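Lipase (Photobacterium sp. M37, PDB 2ORY) is a cold-adapted bacterial lipase of the alpha/beta-hydrolase class, probably hydrolysing the ester bonds of triacylglycerols through a serine nucleophile. Local coordinates at residues A[35-40]-A[72-77]; A[252-257]-A[295-300]. All coordinates share one frame; numbering follows the deposited sequence.

Contact 1 is buried and fastens helix 30-43 to one of the antiparallel strands of the central sheet; contact 2 lies at the surface, where two loops meet in the C-terminal part of the chain. Their centres are about 35 Å apart and their nearest atoms about 24 Å apart, so they do not touch. Both segments of contact 1 come earlier in the chain than those of contact 2. The likely catalytic triad is Ser174, Asp236 and His312, with Ser174 on a probable nucleophile elbow. Contact 2 is related to it through Tyr254, whose side chain approaches these residues but makes no contact with them.

Contact 1. Residues A[35-40]-A[72-77]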
ATOM      1  N   LYS A  35      13.667   9.359 -12.774  1.00 40.74           N
ATOM      2  CA  LYS A  35      14.936   8.887 -13.308  1.00 39.45           C
ATOM      3  C   LYS A  35      15.252   7.507 -12.748  1.00 34.90           C
ATOM      4  O   LYS A  35      15.706   6.623 -13.464  1.00 37.72           O
ATOM      5  CB  LYS A  35      16.057   9.859 -12.938  1.00 47.68           C
ATOM      6  CG  LYS A  35      17.426   9.471 -13.485  1.00 54.01           C
ATOM      7  CD  LYS A  35      18.563  10.258 -12.813  1.00 62.17           C
ATOM      8  CE  LYS A  35      18.705   9.906 -11.325  1.00 66.07           C
ATOM      9  NZ  LYS A  35      19.824  10.633 -10.631  1.00 67.29           N
ATOM     10  N   LYS A  36      15.011   7.335 -11.456  1.00 33.48           N
ATOM     11  CA  LYS A  36      15.268   6.068 -10.796  1.00 33.38           C
ATOM     12  C   LYS A  36      14.382   4.960 -11.348  1.00 34.38           C
ATOM     13  O   LYS A  36      14.844   3.849 -11.621  1.00 28.45           O
ATOM     14  CB  LYS A  36      15.051   6.214  -9.288  1.00 37.16           C
ATOM     15  CG  LYS A  36      16.165   6.983  -8.569  1.00 40.90           C
ATOM     16  CD  LYS A  36      17.455   6.175  -8.583  1.00 44.73           C
ATOM     17  CE  LYS A  36      18.634   6.952  -8.002  1.00 55.53           C
ATOM     18  NZ  LYS A  36      19.917   6.173  -8.049  1.00 54.65           N
ATOM     19  N   MET A  37      13.103   5.259 -11.521  1.00 33.04           N
ATOM     20  CA  MET A  37      12.186   4.259 -12.043  1.00 37.02           C
ATOM     21  C   MET A  37      12.596   3.745 -13.425  1.00 35.50           C
ATOM     22  O   MET A  37      12.571   2.550 -13.670  1.00 34.64           O
ATOM     23  CB  MET A  37      10.781   4.838 -12.102  1.00 35.91           C
ATOM     24  CG  MET A  37      10.351   5.425 -10.795  1.00 36.54           C
ATOM     25  SD  MET A  37       8.642   5.895 -10.824  1.00 35.68           S
ATOM     26  CE  MET A  37       8.196   5.150  -9.273  1.00 37.92           C
ATOM     27  N   LYS A  38      12.989   4.653 -14.314  1.00 40.42           N
ATOM     28  CA  LYS A  38      13.383   4.276 -15.667  1.00 43.02           C
ATOM     29  C   LYS A  38      14.596   3.363 -15.665  1.00 43.17           C
ATOM     30  O   LYS A  38      14.652   2.402 -16.431  1.00 45.36           O
ATOM     31  CB  LYS A  38      13.659   5.520 -16.516  1.00 41.83           C
ATOM     32  CG  LYS A  38      12.433   6.388 -16.748  1.00 43.09           C
ATOM     33  CD  LYS A  38      12.737   7.527 -17.703  1.00 40.45           C
ATOM     34  CE  LYS A  38      11.533   8.430 -17.860  1.00 40.07           C
ATOM     35  NZ  LYS A  38      11.790   9.560 -18.793  1.00 39.93           N
ATOM     36  N   GLU A  39      15.569   3.648 -14.808  1.00 41.99           N
ATOM     37  CA  GLU A  39      16.746   2.796 -14.738  1.00 43.27           C
ATOM     38  C   GLU A  39      16.355   1.395 -14.253  1.00 42.49           C
ATOM     39  O   GLU A  39      16.852   0.382 -14.762  1.00 42.09           O
ATOM     40  CB  GLU A  39      17.789   3.377 -13.783  1.00 41.26           C
ATOM     41  CG  GLU A  39      19.026   2.490 -13.671  1.00 47.82           C
ATOM     42  CD  GLU A  39      19.977   2.908 -12.561  1.00 56.10           C
ATOM     43  OE1 GLU A  39      21.046   2.270 -12.432  1.00 58.39           O
ATOM     44  OE2 GLU A  39      19.660   3.866 -11.816  1.00 59.80           O
ATOM     45  N   ALA A  40      15.481   1.352 -13.249  1.00 39.68           N
ATOM     46  CA  ALA A  40      15.002   0.089 -12.682  1.00 39.73           C
ATOM     47  C   ALA A  40      14.230  -0.742 -13.714  1.00 36.64           C
ATOM     48  O   ALA A  40      14.490  -1.928 -13.900  1.00 33.68           O
ATOM     49  CB  ALA A  40      14.104   0.369 -11.468  1.00 37.75           C
ATOM     50  N   MET A  72       2.870   9.050  -2.819  1.00 28.22           N
ATOM     51  CA  MET A  72       3.299   9.048  -4.214  1.00 27.87           C
ATOM     52  C   MET A  72       2.518   8.018  -5.018  1.00 27.15           C
ATOM     53  O   MET A  72       2.222   6.930  -4.523  1.00 22.41           O
ATOM     54  CB  MET A  72       4.793   8.726  -4.328  1.00 25.90           C
ATOM     55  CG  MET A  72       5.364   8.907  -5.749  1.00 31.26           C
ATOM     56  SD  MET A  72       5.102   7.496  -6.902  1.00 34.07           S
ATOM     57  CE  MET A  72       6.619   6.641  -6.711  1.00 26.76           C
ATOM     58  N   MET A  73       2.177   8.370  -6.255  1.00 26.07           N
ATOM     59  CA  MET A  73       1.463   7.449  -7.124  1.00 27.87           C
ATOM     60  C   MET A  73       1.930   7.636  -8.559  1.00 31.14           C
ATOM     61  O   MET A  73       2.232   8.763  -8.980  1.00 30.86           O
ATOM     62  CB  MET A  73      -0.057   7.675  -7.027  1.00 29.33           C
ATOM     63  CG  MET A  73      -0.905   6.796  -7.968  1.00 16.95           C
ATOM     64  SD  MET A  73      -2.623   6.888  -7.541  1.00 20.35           S
ATOM     65  CE  MET A  73      -2.971   8.634  -7.939  1.00 17.53           C
ATOM     66  N   TYR A  74       2.043   6.524  -9.281  1.00 26.45           N
ATOM     67  CA  TYR A  74       2.420   6.549 -10.691  1.00 25.16           C
ATOM     68  C   TYR A  74       1.704   5.394 -11.392  1.00 28.08           C
ATOM     69  O   TYR A  74       1.128   4.504 -10.738  1.00 20.33           O
ATOM     70  CB  TYR A  74       3.951   6.452 -10.880  1.00 27.79           C
ATOM     71  CG  TYR A  74       4.600   5.148 -10.453  1.00 28.59           C
ATOM     72  CD1 TYR A  74       4.991   4.206 -11.389  1.00 32.62           C
ATOM     73  CD2 TYR A  74       4.779   4.840  -9.105  1.00 30.27           C
ATOM     74  CE1 TYR A  74       5.539   2.982 -10.997  1.00 35.83           C
ATOM     75  CE2 TYR A  74       5.321   3.616  -8.699  1.00 30.53           C
ATOM     76  CZ  TYR A  74       5.695   2.690  -9.652  1.00 34.29           C
ATOM     77  OH  TYR A  74       6.169   1.458  -9.268  1.00 31.36           O
ATOM     78  N   VAL A  75       1.707   5.440 -12.722  1.00 29.04           N
ATOM     79  CA  VAL A  75       1.085   4.404 -13.540  1.00 32.31           C
ATOM     80  C   VAL A  75       2.088   3.877 -14.580  1.00 30.60           C
ATOM     81  O   VAL A  75       2.691   4.659 -15.312  1.00 30.30           O
ATOM     82  CB  VAL A  75      -0.152   4.956 -14.284  1.00 32.71           C
ATOM     83  CG1 VAL A  75      -0.856   3.831 -15.016  1.00 35.29           C
ATOM     84  CG2 VAL A  75      -1.099   5.641 -13.305  1.00 27.48           C
ATOM     85  N   ILE A  76       2.273   2.556 -14.627  1.00 30.93           N
ATOM     86  CA  ILE A  76       3.186   1.927 -15.592  1.00 31.71           C
ATOM     87  C   ILE A  76       2.309   1.232 -16.627  1.00 33.09           C
ATOM     88  O   ILE A  76       1.327   0.583 -16.275  1.00 34.99           O
ATOM     89  CB  ILE A  76       4.077   0.807 -14.970  1.00 27.33           C
ATOM     90  CG1 ILE A  76       4.678   1.264 -13.645  1.00 33.93           C
ATOM     91  CG2 ILE A  76       5.175   0.411 -15.932  1.00 29.74           C
ATOM     92  CD1 ILE A  76       3.726   1.032 -12.470  1.00 40.10           C
ATOM     93  N   GLN A  77       2.669   1.362 -17.893  1.00 35.83           N
ATOM     94  CA  GLN A  77       1.922   0.718 -18.961  1.00 37.70           C
ATOM     95  C   GLN A  77       2.833  -0.274 -19.672  1.00 37.50           C
ATOM     96  O   GLN A  77       3.965   0.059 -20.020  1.00 35.74           O
ATOM     97  CB  GLN A  77       1.420   1.755 -19.970  1.00 38.33           C
ATOM     98  CG  GLN A  77       0.718   1.140 -21.178  1.00 37.80           C
ATOM     99  CD  GLN A  77       0.256   2.171 -22.198  1.00 42.08           C
ATOM    100  OE1 GLN A  77      -0.469   1.845 -23.139  1.00 43.80           O
ATOM    101  NE2 GLN A  77       0.676   3.419 -22.020  1.00 40.59           N
TER
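The hydroxyl of Tyr74 is hydrogen-bonded to the backbone O of Phe12 on helix 5-15, so the ring is held at its far end while Met37 lies over one of its faces. Met37 CE sits 3.4 Å from the centroid of the Tyr74 ring and 15° off the normal, a CH-pi contact made almost straight above the centre. Its sulfur follows close behind: Met37 SD is 4.1 Å from the same Tyr74 centroid, which makes this a Met-aromatic contact over the face. Met37 reaches the ring with CG beside the backbone N (chi1 -53°) and an extended chi2, bending only at chi3. This is helix-on-sheet packing in the alpha/beta-hydrolase fold: helix 30-43 packs against strand 66-78, which runs between strands 52-63 and 84-90. The alternation of the strand brings Met72 and Tyr74 to the helix side and turns Met73 away. Met72, bent at chi2 and chi3, meets Met37 tip to tip, and the two methyls, Met37 CE and Met72 CE, are tightly packed at 3.4 Å. Met15 of helix 5-15 touches both Met37 and Tyr74.

Contact 2. Residues A[252-257]-A[295-300]; sequences SIYISE and GNINPI
Ile297 pushes its CD1 methyl against the backbone at Tyr254, inside a type I beta turn that runs from Ser252 to Ile255. Both segments are loop: residues 252-257 belong to the one between helices 244-247 and 265-278, and residues 295-300 to the one leading into helix 304-319.

The apolar contacts nearly all converge on that single methyl. Ile297 CD1 is 3.6 Å from Tyr254 CA and equally close to Tyr254 C, with Tyr254 CB a little further off at 4.0 Å. Ile297 gets there by an extended arm: CG1 points opposite the carbonyl carbon (chi1 -67°) and chi2 is near 180°, which carries CD1 well forward of its own main chain. The Ile297 side chain also touches Leu235.

Ring contacts come next. Within the turn, Ile253 lays CG2 over the centre of one face of the Tyr254 ring, 3.4 Å above its plane, while Ile297 CG1 approaches the ring obliquely. Tyr304 of helix 304-319 also meets this ring, the two planes inclined at about 55°.

Hydrogen bonds fix the two loops separately. The turn closes with Ile255 N to Ser252 O at 3.2 Å, and the Tyr254 hydroxyl is bonded to Leu235 O. In the other loop, Asn296 O and Asn298 O receive the side-chain amides of Gln311 and Gln307 from helix 304-319, while Asn298 OD1 takes a weak bond from Ile300 N. Ser256 forms an ST turn: its OG accepts from Gln258 N and also from Ala259 N, and the same oxygen rests 4.0 Å from Ile297 CD1.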
ATOM      1  N   SER A 252       2.574  -9.720  21.978  1.00 35.31           N
ATOM      2  CA  SER A 252       3.312 -10.984  21.978  1.00 33.90           C
ATOM      3  C   SER A 252       3.510 -11.629  20.620  1.00 34.63           C
ATOM      4  O   SER A 252       3.758 -12.832  20.521  1.00 33.93           O
ATOM      5  CB  SER A 252       2.613 -11.966  22.901  1.00 39.79           C
ATOM      6  OG  SER A 252       1.257 -12.091  22.510  1.00 47.91           O
ATOM      7  N   ILE A 253       3.423 -10.819  19.574  1.00 33.93           N
ATOM      8  CA  ILE A 253       3.597 -11.298  18.212  1.00 32.48           C
ATOM      9  C   ILE A 253       4.967 -11.936  17.996  1.00 31.70           C
ATOM     10  O   ILE A 253       5.094 -12.852  17.190  1.00 32.22           O
ATOM     11  CB  ILE A 253       3.429 -10.139  17.178  1.00 31.59           C
ATOM     12  CG1 ILE A 253       3.583 -10.683  15.759  1.00 30.33           C
ATOM     13  CG2 ILE A 253       4.487  -9.044  17.409  1.00 27.98           C
ATOM     14  CD1 ILE A 253       2.446 -11.563  15.321  1.00 35.98           C
ATOM     15  N   TYR A 254       5.986 -11.460  18.707  1.00 31.09           N
ATOM     16  CA  TYR A 254       7.340 -11.995  18.540  1.00 33.58           C
ATOM     17  C   TYR A 254       7.817 -12.817  19.724  1.00 37.04           C
ATOM     18  O   TYR A 254       9.005 -12.835  20.051  1.00 36.98           O
ATOM     19  CB  TYR A 254       8.343 -10.866  18.283  1.00 32.89           C
ATOM     20  CG  TYR A 254       7.995  -9.986  17.100  1.00 31.61           C
ATOM     21  CD1 TYR A 254       7.622 -10.536  15.868  1.00 31.43           C
ATOM     22  CD2 TYR A 254       8.023  -8.602  17.219  1.00 29.63           C
ATOM     23  CE1 TYR A 254       7.278  -9.708  14.786  1.00 32.92           C
ATOM     24  CE2 TYR A 254       7.689  -7.775  16.156  1.00 32.44           C
ATOM     25  CZ  TYR A 254       7.313  -8.322  14.947  1.00 27.05           C
ATOM     26  OH  TYR A 254       6.940  -7.468  13.936  1.00 29.23           O
ATOM     27  N   ILE A 255       6.881 -13.500  20.365  1.00 39.24           N
ATOM     28  CA  ILE A 255       7.210 -14.323  21.506  1.00 41.60           C
ATOM     29  C   ILE A 255       6.912 -15.756  21.127  1.00 47.02           C
ATOM     30  O   ILE A 255       5.750 -16.165  21.076  1.00 48.46           O
ATOM     31  CB  ILE A 255       6.371 -13.939  22.742  1.00 42.78           C
ATOM     32  CG1 ILE A 255       6.706 -12.515  23.182  1.00 41.29           C
ATOM     33  CG2 ILE A 255       6.646 -14.913  23.890  1.00 48.78           C
ATOM     34  CD1 ILE A 255       5.854 -12.020  24.334  1.00 37.94           C
ATOM     35  N   SER A 256       7.962 -16.512  20.835  1.00 48.83           N
ATOM     36  CA  SER A 256       7.809 -17.912  20.476  1.00 53.83           C
ATOM     37  C   SER A 256       8.594 -18.776  21.455  1.00 58.31           C
ATOM     38  O   SER A 256       8.753 -18.435  22.630  1.00 60.11           O
ATOM     39  CB  SER A 256       8.318 -18.158  19.053  1.00 50.84           C
ATOM     40  OG  SER A 256       9.718 -17.960  18.974  1.00 44.74           O
ATOM     41  N   GLU A 257       9.078 -19.908  20.963  1.00 61.93           N
ATOM     42  CA  GLU A 257       9.858 -20.818  21.782  1.00 64.40           C
ATOM     43  C   GLU A 257      11.268 -20.803  21.210  1.00 64.17           C
ATOM     44  O   GLU A 257      12.169 -21.464  21.719  1.00 65.05           O
ATOM     45  CB  GLU A 257       9.255 -22.224  21.724  1.00 67.87           C
ATOM     46  CG  GLU A 257       7.792 -22.267  22.164  1.00 73.53           C
ATOM     47  CD  GLU A 257       7.203 -23.670  22.163  1.00 77.79           C
ATOM     48  OE1 GLU A 257       7.215 -24.329  21.096  1.00 79.41           O
ATOM     49  OE2 GLU A 257       6.721 -24.110  23.230  1.00 77.45           O
ATOM     50  N   GLY A 295       5.689 -16.013   8.493  1.00 38.26           N
ATOM     51  CA  GLY A 295       6.991 -15.387   8.663  1.00 38.29           C
ATOM     52  C   GLY A 295       7.851 -16.048   9.723  1.00 33.42           C
ATOM     53  O   GLY A 295       7.367 -16.865  10.494  1.00 31.82           O
ATOM     54  N   ASN A 296       9.125 -15.679   9.762  1.00 34.75           N
ATOM     55  CA  ASN A 296      10.065 -16.237  10.718  1.00 36.98           C
ATOM     56  C   ASN A 296      10.820 -15.165  11.470  1.00 37.19           C
ATOM     57  O   ASN A 296      11.486 -14.326  10.865  1.00 36.63           O
ATOM     58  CB  ASN A 296      11.064 -17.123   9.992  1.00 39.44           C
ATOM     59  CG  ASN A 296      10.396 -18.258   9.290  1.00 42.35           C
ATOM     60  OD1 ASN A 296       9.860 -19.165   9.932  1.00 43.93           O
ATOM     61  ND2 ASN A 296      10.391 -18.212   7.965  1.00 37.63           N
ATOM     62  N   ILE A 297      10.737 -15.219  12.794  1.00 37.54           N
ATOM     63  CA  ILE A 297      11.401 -14.240  13.646  1.00 35.60           C
ATOM     64  C   ILE A 297      12.907 -14.223  13.430  1.00 34.75           C
ATOM     65  O   ILE A 297      13.560 -15.245  13.581  1.00 37.08           O
ATOM     66  CB  ILE A 297      11.095 -14.523  15.143  1.00 36.56           C
ATOM     67  CG1 ILE A 297       9.606 -14.287  15.424  1.00 36.65           C
ATOM     68  CG2 ILE A 297      11.889 -13.602  16.022  1.00 36.88           C
ATOM     69  CD1 ILE A 297       9.180 -14.560  16.866  1.00 39.94           C
ATOM     70  N   ASN A 298      13.448 -13.061  13.063  1.00 32.44           N
ATOM     71  CA  ASN A 298      14.891 -12.901  12.857  1.00 33.27           C
ATOM     72  C   ASN A 298      15.529 -12.736  14.239  1.00 30.69           C
ATOM     73  O   ASN A 298      15.482 -11.655  14.836  1.00 34.53           O
ATOM     74  CB  ASN A 298      15.174 -11.672  12.003  1.00 33.19           C
ATOM     75  CG  ASN A 298      16.628 -11.545  11.670  1.00 38.34           C
ATOM     76  OD1 ASN A 298      17.438 -12.322  12.157  1.00 43.25           O
ATOM     77  ND2 ASN A 298      16.976 -10.570  10.841  1.00 36.60           N
ATOM     78  N   PRO A 299      16.133 -13.813  14.766  1.00 31.93           N
ATOM     79  CA  PRO A 299      16.788 -13.866  16.081  1.00 30.76           C
ATOM     80  C   PRO A 299      17.836 -12.790  16.382  1.00 32.23           C
ATOM     81  O   PRO A 299      18.061 -12.444  17.535  1.00 33.66           O
ATOM     82  CB  PRO A 299      17.370 -15.270  16.105  1.00 33.51           C
ATOM     83  CG  PRO A 299      17.744 -15.475  14.663  1.00 34.72           C
ATOM     84  CD  PRO A 299      16.500 -14.995  13.966  1.00 34.78           C
ATOM     85  N   ILE A 300      18.479 -12.259  15.353  1.00 33.76           N
ATOM     86  CA  ILE A 300      19.483 -11.229  15.556  1.00 35.55           C
ATOM     87  C   ILE A 300      18.867  -9.891  15.996  1.00 36.02           C
ATOM     88  O   ILE A 300      19.509  -9.113  16.694  1.00 37.77           O
ATOM     89  CB  ILE A 300      20.271 -11.001  14.256  1.00 39.10           C
ATOM     90  CG1 ILE A 300      21.011 -12.274  13.859  1.00 41.92           C
ATOM     91  CG2 ILE A 300      21.256  -9.871  14.428  1.00 42.68           C
ATOM     92  CD1 ILE A 300      21.749 -12.151  12.521  1.00 48.95           C
TER